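Local coordinates for aminopeptidase N family protein (Idiomarina loihiensis L2TR, PDB 4FGM) that is assigned to the M61 family of zinc-dependent peptidases and probably acts as an aminopeptidase, with a zinc ion and maleic acid bound in its pocket, at residues 344-350 with 370-374; 367-371 with 501-505; 469-473 with 486-491. All coordinates share one frame; numbering follows the deposited sequence.

Interaction 1: residues 344-350 with 370-374; sequences AGQYQQS and PNSIV
The side chain of Q349 lies alongside I373, both pointing the same way, and its amide oxygen reaches the backbone N of V374. CG stands anti to the backbone N (chi1 -174°) and the chain runs on extended, which carries OE1 to within 3.2 Å of I373 CB and lets it accept from V374 N at 3.0 Å. That bond is nearly straight at 165°, though the donor is tilted 27° from the carbonyl plane. V374 turns its CB toward the other segment: CG1 rests 3.3 Å from Q349 O, and CG2 packs on Q346 CA.

The contact lies in the M61 peptidase domain, where the 3-10 turn 345-347, following helix 326-342, meets the short helix 369-372 and its exit. The side chain of V374 sits about 12 Å from that of the zinc ligand E307. At G345 the backbones close in. Its N donates to P370 O at 2.9 Å, and its CA makes a CA-H...O contact of 3.2 Å with I373 O; a side chain at this spot would collide with that oxygen. Farther out, a water accepts from A344 N and donates to N371 OD1, an oxygen also bonded to H505 N.

Interaction 2: residues 367-371 with 501-505; sequences ENAPN and LNVYH
N371 reaches with both ends of its amide to the backbone of V503 and H505, where strand 497-503 runs out, and this is where the contact is tight. CG lies beside the backbone N and anti to the carbonyl carbon (chi1 -52°), which swings the amide out to the 503-505 backbone, where it both donates and accepts. ND2 gives one hydrogen to V503 O at 3.1 Å, with that oxygen close to the amide plane, and its other to N368 OD1 in its own segment at 2.9 Å. OD1 accepts from H505 N at 2.9 Å, almost straight at 174°, although the donor stands well above the carbonyl plane, 50° out of it. Three bonds therefore fix the rotation of the amide. Next to it the side chains of P370 and Y504 cross at about a right angle, P370 CB coming obliquely to 3.4 Å from Y504 CE1. Y504 is the buried member of the group, and R342 makes a cation-pi contact with its ring.

Toward E367 the packing thins out and the surface takes over. N502 ND2 donates to E367 O at 3.2 Å, and E367 CB lies 3.3 Å from L501 O, while the E367 carboxylate leads away from the strand. A water accepts from V503 N and makes a weak bond to the same E367 O, so this edge is partly solvent-bridged. At the other end, H505 offers CB to N371 but sends its ring away, edge-to-face with Y510.

The contact docks the start of helix 369-372 and the residues before it on the end of strand 497-503 and the residues that follow, where L501 and N502 both face K490 in a classic beta bulge, within what is probably the PDZ domain.

Interaction 3: residues 469-473 with 486-491; sequences VDDNS and NFGAKY
D471 pushes its carboxylate into the loop 486-488 and the first residue of strand 489-494, and three backbone amides close on it. CG lies beside the backbone N (chi1 -73°), sending the carboxylate onto those amides. Among the hydrogen bonds, F487 N meets OD2 at 2.9 Å on its syn lone pair, the side of the other oxygen. OD1 takes two donors from the same face of the carboxylate: G488 N at 2.8 Å, on the syn side, and A489 N at 3.3 Å, well above the plane. Such a cluster of N-H groups is likely to stabilise the negative charge. N472 adds a fourth bond, its OD1 accepting from Y491 N at 2.8 Å. A single water ties D471 N, D471 OD2 and Y491 OH together. Within the type I beta turn from D470 to S473, S473 OG donates to D470 OD2 at 2.7 Å, and N472 N adds a weak bond to the same oxygen.

If this is the PDZ domain, as is probable, amides gathered ahead of strand 489-494 would be reminiscent of a PDZ carboxylate-binding loop; F487 and Y491 also lean on helix 533-537. With an alanine here instead of D471, the amides of F487, G488 and A489 would probably be left without their carboxylate acceptor, and the 486-488 loop would be freer to shift.

The flat groups meet differently. N472 ND2 stands 3.4 Å above the plane of the Y491 ring, over its centre, with amide and ring planes 74° apart, whereas D471 OD2 lies at the edge of the F487 ring.

The three contacts lie on the same side of the chain's centre and step outward from the peptidase domain. Interactions 1 and 2, centres 10 Å apart, share P370 and N371: helix 369-372 meets the 344-350 turn and also the end of strand 497-503. Interaction 3, 12 Å from interaction 2, follows interaction 1 along the chain and is nested inside the long loop that interaction 2 closes. Its strand 489-494 pairs antiparallel with 497-503, K490 making backbone hydrogen bonds to L501 and N502. Interactions 1 and 3, centres 19 Å apart, do not touch; interaction 2 is a place where the zinc-binding domain meets the probable PDZ domain.

Interaction 1: residues 344-350 with 370-374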
ATOM      1  N   ALA A 344       3.001  17.521 -14.189  1.00 49.22           N
ATOM      2  CA  ALA A 344       2.170  17.592 -15.381  1.00 50.96           C
ATOM      3  C   ALA A 344       1.404  16.300 -15.667  1.00 46.76           C
ATOM      4  O   ALA A 344       0.515  16.283 -16.517  1.00 46.17           O
ATOM      5  CB  ALA A 344       3.033  17.965 -16.588  1.00 44.97           C
ATOM      6  N   GLY A 345       1.749  15.225 -14.959  1.00 43.04           N
ATOM      7  CA  GLY A 345       1.081  13.947 -15.166  1.00 35.24           C
ATOM      8  C   GLY A 345      -0.439  13.989 -15.028  1.00 46.49           C
ATOM      9  O   GLY A 345      -1.161  13.257 -15.709  1.00 48.81           O
ATOM     10  N   GLN A 346      -0.928  14.848 -14.140  1.00 51.80           N
ATOM     11  CA  GLN A 346      -2.362  14.981 -13.912  1.00 50.56           C
ATOM     12  C   GLN A 346      -3.101  15.418 -15.173  1.00 50.44           C
ATOM     13  O   GLN A 346      -4.305  15.202 -15.294  1.00 45.83           O
ATOM     14  CB  GLN A 346      -2.621  15.996 -12.800  1.00 50.68           C
ATOM     15  CG  GLN A 346      -4.076  16.094 -12.378  1.00 51.83           C
ATOM     16  CD  GLN A 346      -4.272  17.034 -11.206  1.00 57.34           C
ATOM     17  OE1 GLN A 346      -5.348  17.090 -10.619  1.00 64.81           O
ATOM     18  NE2 GLN A 346      -3.232  17.784 -10.865  1.00 55.27           N
ATOM     19  N   TYR A 347      -2.382  16.031 -16.108  1.00 47.12           N
ATOM     20  CA  TYR A 347      -3.000  16.494 -17.344  1.00 51.51           C
ATOM     21  C   TYR A 347      -2.743  15.510 -18.480  1.00 54.94           C
ATOM     22  O   TYR A 347      -3.167  15.730 -19.616  1.00 60.38           O
ATOM     23  CB  TYR A 347      -2.467  17.882 -17.719  1.00 49.15           C
ATOM     24  CG  TYR A 347      -2.644  18.914 -16.625  1.00 59.82           C
ATOM     25  CD1 TYR A 347      -1.585  19.258 -15.782  1.00 69.02           C
ATOM     26  CD2 TYR A 347      -3.884  19.518 -16.402  1.00 64.61           C
ATOM     27  CE1 TYR A 347      -1.757  20.175 -14.743  1.00 73.41           C
ATOM     28  CE2 TYR A 347      -4.063  20.436 -15.364  1.00 69.19           C
ATOM     29  CZ  TYR A 347      -2.995  20.758 -14.540  1.00 74.73           C
ATOM     30  OH  TYR A 347      -3.167  21.654 -13.510  1.00 82.43           O
ATOM     31  N   GLN A 348      -2.060  14.415 -18.159  1.00 53.13           N
ATOM     32  CA  GLN A 348      -1.730  13.386 -19.145  1.00 52.57           C
ATOM     33  C   GLN A 348      -2.526  12.099 -18.952  1.00 50.99           C
ATOM     34  O   GLN A 348      -2.693  11.312 -19.889  1.00 52.17           O
ATOM     35  CB  GLN A 348      -0.233  13.062 -19.069  1.00 55.32           C
ATOM     36  CG  GLN A 348       0.659  14.083 -19.746  1.00 57.50           C
ATOM     37  CD  GLN A 348       0.744  13.860 -21.243  1.00 63.16           C
ATOM     38  OE1 GLN A 348      -0.093  13.165 -21.827  1.00 68.22           O
ATOM     39  NE2 GLN A 348       1.754  14.447 -21.873  1.00 68.01           N
ATOM     40  N   GLN A 349      -3.033  11.897 -17.742  1.00 44.60           N
ATOM     41  CA  GLN A 349      -3.756  10.676 -17.427  1.00 46.96           C
ATOM     42  C   GLN A 349      -4.909  10.917 -16.452  1.00 46.75           C
ATOM     43  O   GLN A 349      -4.758  11.627 -15.459  1.00 48.20           O
ATOM     44  CB  GLN A 349      -2.759   9.680 -16.827  1.00 46.94           C
ATOM     45  CG  GLN A 349      -3.276   8.277 -16.561  1.00 49.13           C
ATOM     46  CD  GLN A 349      -2.234   7.418 -15.856  1.00 47.94           C
ATOM     47  OE1 GLN A 349      -1.847   7.699 -14.718  1.00 42.29           O
ATOM     48  NE2 GLN A 349      -1.771   6.372 -16.534  1.00 48.70           N
ATOM     49  N   SER A 350      -6.067  10.333 -16.742  1.00 37.96           N
ATOM     50  CA  SER A 350      -7.207  10.481 -15.843  1.00 44.63           C
ATOM     51  C   SER A 350      -7.013   9.466 -14.725  1.00 47.40           C
ATOM     52  O   SER A 350      -6.265   8.497 -14.882  1.00 49.19           O
ATOM     53  CB  SER A 350      -8.532  10.218 -16.575  1.00 45.51           C
ATOM     54  OG  SER A 350      -8.630   8.886 -17.036  1.00 42.92           O
ATOM     55  N   PRO A 370       6.050  11.726 -12.500  1.00 43.99           N
ATOM     56  CA  PRO A 370       5.408  13.023 -12.246  1.00 41.40           C
ATOM     57  C   PRO A 370       5.001  13.783 -13.510  1.00 42.59           C
ATOM     58  O   PRO A 370       4.153  14.673 -13.448  1.00 39.95           O
ATOM     59  CB  PRO A 370       6.459  13.788 -11.438  1.00 40.86           C
ATOM     60  CG  PRO A 370       7.309  12.709 -10.834  1.00 40.44           C
ATOM     61  CD  PRO A 370       7.415  11.701 -11.945  1.00 39.15           C
ATOM     62  N   ASN A 371       5.597  13.428 -14.647  1.00 43.61           N
ATOM     63  CA  ASN A 371       5.293  14.098 -15.914  1.00 44.83           C
ATOM     64  C   ASN A 371       4.290  13.352 -16.795  1.00 46.71           C
ATOM     65  O   ASN A 371       3.764  13.920 -17.757  1.00 47.06           O
ATOM     66  CB  ASN A 371       6.561  14.267 -16.761  1.00 41.48           C
ATOM     67  CG  ASN A 371       7.701  14.924 -16.013  1.00 49.96           C
ATOM     68  OD1 ASN A 371       7.543  15.994 -15.417  1.00 48.68           O
ATOM     69  ND2 ASN A 371       8.872  14.294 -16.061  1.00 44.88           N
ATOM     70  N   SER A 372       4.020  12.089 -16.478  1.00 42.13           N
ATOM     71  CA  SER A 372       3.151  11.293 -17.341  1.00 39.44           C
ATOM     72  C   SER A 372       1.999  10.512 -16.729  1.00 39.52           C
ATOM     73  O   SER A 372       1.176   9.973 -17.465  1.00 41.48           O
ATOM     74  CB  SER A 372       4.019  10.324 -18.150  1.00 42.51           C
ATOM     75  OG  SER A 372       4.787   9.500 -17.279  1.00 44.13           O
ATOM     76  N   ILE A 373       1.935  10.420 -15.407  1.00 38.67           N
ATOM     77  CA  ILE A 373       0.840   9.685 -14.783  1.00 40.71           C
ATOM     78  C   ILE A 373       0.292  10.431 -13.582  1.00 44.42           C
ATOM     79  O   ILE A 373       0.849  11.438 -13.150  1.00 45.31           O
ATOM     80  CB  ILE A 373       1.270   8.265 -14.315  1.00 44.54           C
ATOM     81  CG1 ILE A 373       2.180   8.364 -13.097  1.00 44.67           C
ATOM     82  CG2 ILE A 373       1.974   7.521 -15.444  1.00 42.66           C
ATOM     83  CD1 ILE A 373       2.493   7.018 -12.469  1.00 46.90           C
ATOM     84  N   VAL A 374      -0.821   9.944 -13.052  1.00 42.99           N
ATOM     85  CA  VAL A 374      -1.419  10.558 -11.878  1.00 41.74           C
ATOM     86  C   VAL A 374      -1.637   9.433 -10.870  1.00 45.64           C
ATOM     87  O   VAL A 374      -1.794   8.279 -11.255  1.00 43.24           O
ATOM     88  CB  VAL A 374      -2.759  11.252 -12.230  1.00 44.48           C
ATOM     89  CG1 VAL A 374      -3.822  10.216 -12.584  1.00 45.35           C
ATOM     90  CG2 VAL A 374      -3.204  12.135 -11.067  1.00 50.76           C
TER
HETATM   91  O   HOH W   1       5.906  17.645 -14.335  1.00 47.29           O

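Interaction 2: residues 367-371 with 501-505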
ATOM      1  N   GLU A 367      11.220   7.352 -13.295  1.00 47.45           N
ATOM      2  CA  GLU A 367      11.523   8.751 -13.026  1.00 48.96           C
ATOM      3  C   GLU A 367      10.614   9.753 -13.727  1.00 48.74           C
ATOM      4  O   GLU A 367      10.464  10.889 -13.265  1.00 46.17           O
ATOM      5  CB  GLU A 367      12.985   9.054 -13.389  1.00 38.00           C
ATOM      6  CG  GLU A 367      13.356   8.888 -14.863  1.00 44.70           C
ATOM      7  CD  GLU A 367      13.328   7.435 -15.337  1.00 55.89           C
ATOM      8  OE1 GLU A 367      13.556   6.518 -14.510  1.00 49.76           O
ATOM      9  OE2 GLU A 367      13.096   7.218 -16.549  1.00 57.51           O
ATOM     10  N   ASN A 368      10.000   9.339 -14.830  1.00 48.83           N
ATOM     11  CA  ASN A 368       9.138  10.245 -15.582  1.00 48.00           C
ATOM     12  C   ASN A 368       7.691  10.225 -15.092  1.00 49.29           C
ATOM     13  O   ASN A 368       6.813  10.835 -15.710  1.00 49.03           O
ATOM     14  CB  ASN A 368       9.192   9.897 -17.074  1.00 40.73           C
ATOM     15  CG  ASN A 368       8.703  11.029 -17.958  1.00 43.90           C
ATOM     16  OD1 ASN A 368       9.242  12.143 -17.924  1.00 50.42           O
ATOM     17  ND2 ASN A 368       7.680  10.749 -18.764  1.00 36.28           N
ATOM     18  N   ALA A 369       7.453   9.538 -13.975  1.00 44.88           N
ATOM     19  CA  ALA A 369       6.114   9.427 -13.406  1.00 45.34           C
ATOM     20  C   ALA A 369       5.394  10.764 -13.180  1.00 43.85           C
ATOM     21  O   ALA A 369       4.258  10.941 -13.624  1.00 43.20           O
ATOM     22  CB  ALA A 369       6.170   8.641 -12.100  1.00 44.17           C
ATOM     23  N   PRO A 370       6.050  11.726 -12.500  1.00 43.99           N
ATOM     24  CA  PRO A 370       5.408  13.023 -12.246  1.00 41.40           C
ATOM     25  C   PRO A 370       5.001  13.783 -13.510  1.00 42.59           C
ATOM     26  O   PRO A 370       4.153  14.673 -13.448  1.00 39.95           O
ATOM     27  CB  PRO A 370       6.459  13.788 -11.438  1.00 40.86           C
ATOM     28  CG  PRO A 370       7.309  12.709 -10.834  1.00 40.44           C
ATOM     29  CD  PRO A 370       7.415  11.701 -11.945  1.00 39.15           C
ATOM     30  N   ASN A 371       5.597  13.428 -14.647  1.00 43.61           N
ATOM     31  CA  ASN A 371       5.293  14.098 -15.914  1.00 44.83           C
ATOM     32  C   ASN A 371       4.290  13.352 -16.795  1.00 46.71           C
ATOM     33  O   ASN A 371       3.764  13.920 -17.757  1.00 47.06           O
ATOM     34  CB  ASN A 371       6.561  14.267 -16.761  1.00 41.48           C
ATOM     35  CG  ASN A 371       7.701  14.924 -16.013  1.00 49.96           C
ATOM     36  OD1 ASN A 371       7.543  15.994 -15.417  1.00 48.68           O
ATOM     37  ND2 ASN A 371       8.872  14.294 -16.061  1.00 44.88           N
ATOM     38  N   LEU A 501      16.945  12.403  -9.127  1.00 39.65           N
ATOM     39  CA  LEU A 501      15.920  11.364  -9.116  1.00 43.41           C
ATOM     40  C   LEU A 501      14.807  11.595 -10.147  1.00 43.86           C
ATOM     41  O   LEU A 501      14.410  10.669 -10.843  1.00 46.31           O
ATOM     42  CB  LEU A 501      15.325  11.257  -7.710  1.00 44.34           C
ATOM     43  CG  LEU A 501      16.354  11.072  -6.588  1.00 46.63           C
ATOM     44  CD1 LEU A 501      15.668  11.141  -5.232  1.00 42.11           C
ATOM     45  CD2 LEU A 501      17.069   9.746  -6.761  1.00 36.63           C
ATOM     46  N   ASN A 502      14.303  12.824 -10.237  1.00 41.49           N
ATOM     47  CA  ASN A 502      13.248  13.159 -11.196  1.00 40.70           C
ATOM     48  C   ASN A 502      13.461  14.553 -11.775  1.00 37.92           C
ATOM     49  O   ASN A 502      13.887  15.465 -11.065  1.00 36.64           O
ATOM     50  CB  ASN A 502      11.870  13.155 -10.527  1.00 44.17           C
ATOM     51  CG  ASN A 502      11.660  11.966  -9.625  1.00 54.15           C
ATOM     52  OD1 ASN A 502      12.085  11.967  -8.469  1.00 62.26           O
ATOM     53  ND2 ASN A 502      11.012  10.934 -10.151  1.00 48.53           N
ATOM     54  N   VAL A 503      13.168  14.727 -13.057  1.00 37.15           N
ATOM     55  CA  VAL A 503      13.294  16.045 -13.655  1.00 35.62           C
ATOM     56  C   VAL A 503      11.912  16.437 -14.172  1.00 43.27           C
ATOM     57  O   VAL A 503      11.346  15.750 -15.026  1.00 43.58           O
ATOM     58  CB  VAL A 503      14.319  16.059 -14.799  1.00 37.51           C
ATOM     59  CG1 VAL A 503      14.328  17.440 -15.474  1.00 30.85           C
ATOM     60  CG2 VAL A 503      15.716  15.731 -14.249  1.00 30.06           C
ATOM     61  N   TYR A 504      11.367  17.525 -13.628  1.00 37.41           N
ATOM     62  CA  TYR A 504      10.040  17.999 -14.010  1.00 35.96           C
ATOM     63  C   TYR A 504      10.042  18.713 -15.340  1.00 40.04           C
ATOM     64  O   TYR A 504      10.818  19.642 -15.573  1.00 45.53           O
ATOM     65  CB  TYR A 504       9.473  18.917 -12.922  1.00 34.81           C
ATOM     66  CG  TYR A 504       9.192  18.177 -11.638  1.00 42.94           C
ATOM     67  CD1 TYR A 504       8.053  17.386 -11.498  1.00 51.73           C
ATOM     68  CD2 TYR A 504      10.083  18.239 -10.572  1.00 46.84           C
ATOM     69  CE1 TYR A 504       7.808  16.673 -10.320  1.00 51.82           C
ATOM     70  CE2 TYR A 504       9.853  17.534  -9.396  1.00 48.58           C
ATOM     71  CZ  TYR A 504       8.713  16.754  -9.276  1.00 53.75           C
ATOM     72  OH  TYR A 504       8.486  16.058  -8.114  1.00 57.26           O
ATOM     73  N   HIS A 505       9.144  18.267 -16.209  1.00 39.58           N
ATOM     74  CA  HIS A 505       9.008  18.819 -17.544  1.00 43.62           C
ATOM     75  C   HIS A 505       8.914  20.343 -17.598  1.00 43.35           C
ATOM     76  O   HIS A 505       8.235  20.963 -16.786  1.00 40.97           O
ATOM     77  CB  HIS A 505       7.778  18.224 -18.213  1.00 44.17           C
ATOM     78  CG  HIS A 505       7.650  18.587 -19.656  1.00 48.86           C
ATOM     79  ND1 HIS A 505       8.518  18.118 -20.615  1.00 55.49           N
ATOM     80  CD2 HIS A 505       6.765  19.385 -20.299  1.00 54.42           C
ATOM     81  CE1 HIS A 505       8.174  18.611 -21.793  1.00 58.80           C
ATOM     82  NE2 HIS A 505       7.116  19.384 -21.627  1.00 58.31           N
TER
HETATM   83  O   HOH W   2      12.537  12.388 -14.515  1.00 40.53           O

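Interaction 3: residues 469-473 with 486-491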
ATOM      1  N   VAL A 469      11.024  24.747   0.663  1.00 59.53           N
ATOM      2  CA  VAL A 469      12.367  25.144   1.074  1.00 60.29           C
ATOM      3  C   VAL A 469      13.431  24.608   0.116  1.00 64.41           C
ATOM      4  O   VAL A 469      14.538  25.142   0.040  1.00 70.01           O
ATOM      5  CB  VAL A 469      12.670  24.703   2.537  1.00 62.55           C
ATOM      6  CG1 VAL A 469      11.563  25.220   3.462  1.00 63.73           C
ATOM      7  CG2 VAL A 469      12.808  23.194   2.630  1.00 65.03           C
ATOM      8  N   ASP A 470      13.089  23.539  -0.599  1.00 62.94           N
ATOM      9  CA  ASP A 470      13.983  22.934  -1.586  1.00 59.53           C
ATOM     10  C   ASP A 470      13.175  21.986  -2.476  1.00 51.96           C
ATOM     11  O   ASP A 470      12.012  21.706  -2.192  1.00 48.76           O
ATOM     12  CB  ASP A 470      15.163  22.199  -0.915  1.00 60.46           C
ATOM     13  CG  ASP A 470      14.747  20.926  -0.186  1.00 68.07           C
ATOM     14  OD1 ASP A 470      15.587  20.365   0.545  1.00 64.19           O
ATOM     15  OD2 ASP A 470      13.597  20.471  -0.347  1.00 75.05           O
ATOM     16  N   ASP A 471      13.787  21.511  -3.555  1.00 49.74           N
ATOM     17  CA  ASP A 471      13.130  20.620  -4.504  1.00 50.67           C
ATOM     18  C   ASP A 471      12.558  19.336  -3.903  1.00 58.44           C
ATOM     19  O   ASP A 471      11.616  18.761  -4.451  1.00 63.08           O
ATOM     20  CB  ASP A 471      14.115  20.242  -5.617  1.00 50.36           C
ATOM     21  CG  ASP A 471      14.387  21.385  -6.579  1.00 51.79           C
ATOM     22  OD1 ASP A 471      13.525  21.653  -7.447  1.00 48.98           O
ATOM     23  OD2 ASP A 471      15.462  22.014  -6.467  1.00 45.65           O
ATOM     24  N   ASN A 472      13.124  18.889  -2.786  1.00 60.94           N
ATOM     25  CA  ASN A 472      12.685  17.650  -2.156  1.00 58.56           C
ATOM     26  C   ASN A 472      11.781  17.828  -0.941  1.00 62.38           C
ATOM     27  O   ASN A 472      11.555  16.876  -0.193  1.00 50.12           O
ATOM     28  CB  ASN A 472      13.908  16.832  -1.733  1.00 55.66           C
ATOM     29  CG  ASN A 472      14.977  16.784  -2.800  1.00 57.07           C
ATOM     30  OD1 ASN A 472      14.729  16.368  -3.933  1.00 56.12           O
ATOM     31  ND2 ASN A 472      16.183  17.207  -2.440  1.00 51.94           N
ATOM     32  N   SER A 473      11.255  19.031  -0.746  1.00 64.27           N
ATOM     33  CA  SER A 473      10.414  19.293   0.415  1.00 70.07           C
ATOM     34  C   SER A 473       8.996  19.735   0.116  1.00 81.18           C
ATOM     35  O   SER A 473       8.434  20.530   0.863  1.00 88.70           O
ATOM     36  CB  SER A 473      11.075  20.339   1.319  1.00 72.88           C
ATOM     37  OG  SER A 473      12.238  19.822   1.944  1.00 74.73           O
ATOM     38  N   ASN A 486      14.750  26.990  -7.816  1.00 54.96           N
ATOM     39  CA  ASN A 486      14.898  25.551  -7.628  1.00 49.33           C
ATOM     40  C   ASN A 486      15.126  24.844  -8.955  1.00 45.49           C
ATOM     41  O   ASN A 486      14.863  25.384 -10.029  1.00 44.09           O
ATOM     42  CB  ASN A 486      13.721  24.921  -6.857  1.00 50.46           C
ATOM     43  CG  ASN A 486      12.439  24.881  -7.641  1.00 55.85           C
ATOM     44  OD1 ASN A 486      12.400  25.177  -8.829  1.00 62.38           O
ATOM     45  ND2 ASN A 486      11.369  24.498  -6.967  1.00 61.74           N
ATOM     46  N   PHE A 487      15.657  23.637  -8.880  1.00 41.59           N
ATOM     47  CA  PHE A 487      15.962  22.878 -10.074  1.00 44.55           C
ATOM     48  C   PHE A 487      14.764  22.439 -10.867  1.00 44.25           C
ATOM     49  O   PHE A 487      14.833  22.339 -12.090  1.00 47.03           O
ATOM     50  CB  PHE A 487      16.768  21.635  -9.707  1.00 43.01           C
ATOM     51  CG  PHE A 487      18.183  21.926  -9.334  1.00 42.36           C
ATOM     52  CD1 PHE A 487      19.114  22.242 -10.312  1.00 40.64           C
ATOM     53  CD2 PHE A 487      18.592  21.866  -8.008  1.00 45.96           C
ATOM     54  CE1 PHE A 487      20.434  22.499  -9.970  1.00 47.29           C
ATOM     55  CE2 PHE A 487      19.911  22.122  -7.658  1.00 45.97           C
ATOM     56  CZ  PHE A 487      20.832  22.434  -8.639  1.00 46.84           C
ATOM     57  N   GLY A 488      13.659  22.195 -10.179  1.00 44.40           N
ATOM     58  CA  GLY A 488      12.499  21.676 -10.868  1.00 40.37           C
ATOM     59  C   GLY A 488      12.887  20.215 -11.066  1.00 44.25           C
ATOM     60  O   GLY A 488      12.653  19.620 -12.118  1.00 49.10           O
ATOM     61  N   ALA A 489      13.512  19.652 -10.033  1.00 42.00           N
ATOM     62  CA  ALA A 489      13.971  18.272 -10.050  1.00 47.38           C
ATOM     63  C   ALA A 489      14.266  17.763  -8.642  1.00 46.99           C
ATOM     64  O   ALA A 489      14.797  18.492  -7.802  1.00 46.03           O
ATOM     65  CB  ALA A 489      15.234  18.154 -10.915  1.00 40.52           C
ATOM     66  N   LYS A 490      13.927  16.509  -8.380  1.00 50.19           N
ATOM     67  CA  LYS A 490      14.207  15.929  -7.075  1.00 48.37           C
ATOM     68  C   LYS A 490      15.617  15.347  -7.108  1.00 43.81           C
ATOM     69  O   LYS A 490      16.101  14.946  -8.162  1.00 43.44           O
ATOM     70  CB  LYS A 490      13.198  14.832  -6.738  1.00 48.15           C
ATOM     71  CG  LYS A 490      11.835  15.340  -6.298  1.00 53.77           C
ATOM     72  CD  LYS A 490      10.933  14.183  -5.916  1.00 66.84           C
ATOM     73  CE  LYS A 490      11.563  13.339  -4.819  1.00 81.04           C
ATOM     74  NZ  LYS A 490      10.765  12.118  -4.532  1.00 87.36           N
ATOM     75  N   TYR A 491      16.277  15.306  -5.956  1.00 39.23           N
ATOM     76  CA  TYR A 491      17.623  14.774  -5.895  1.00 38.11           C
ATOM     77  C   TYR A 491      17.983  14.248  -4.521  1.00 45.03           C
ATOM     78  O   TYR A 491      17.334  14.567  -3.524  1.00 45.82           O
ATOM     79  CB  TYR A 491      18.626  15.849  -6.319  1.00 38.87           C
ATOM     80  CG  TYR A 491      18.595  17.114  -5.489  1.00 39.43           C
ATOM     81  CD1 TYR A 491      19.290  17.205  -4.280  1.00 44.23           C
ATOM     82  CD2 TYR A 491      17.852  18.222  -5.904  1.00 43.11           C
ATOM     83  CE1 TYR A 491      19.243  18.371  -3.503  1.00 42.92           C
ATOM     84  CE2 TYR A 491      17.797  19.386  -5.137  1.00 41.99           C
ATOM     85  CZ  TYR A 491      18.492  19.456  -3.943  1.00 43.95           C
ATOM     86  OH  TYR A 491      18.437  20.610  -3.195  1.00 50.04           O
TER
HETATM   87  O   HOH W   3      16.572  22.426  -4.213  1.00 54.64           O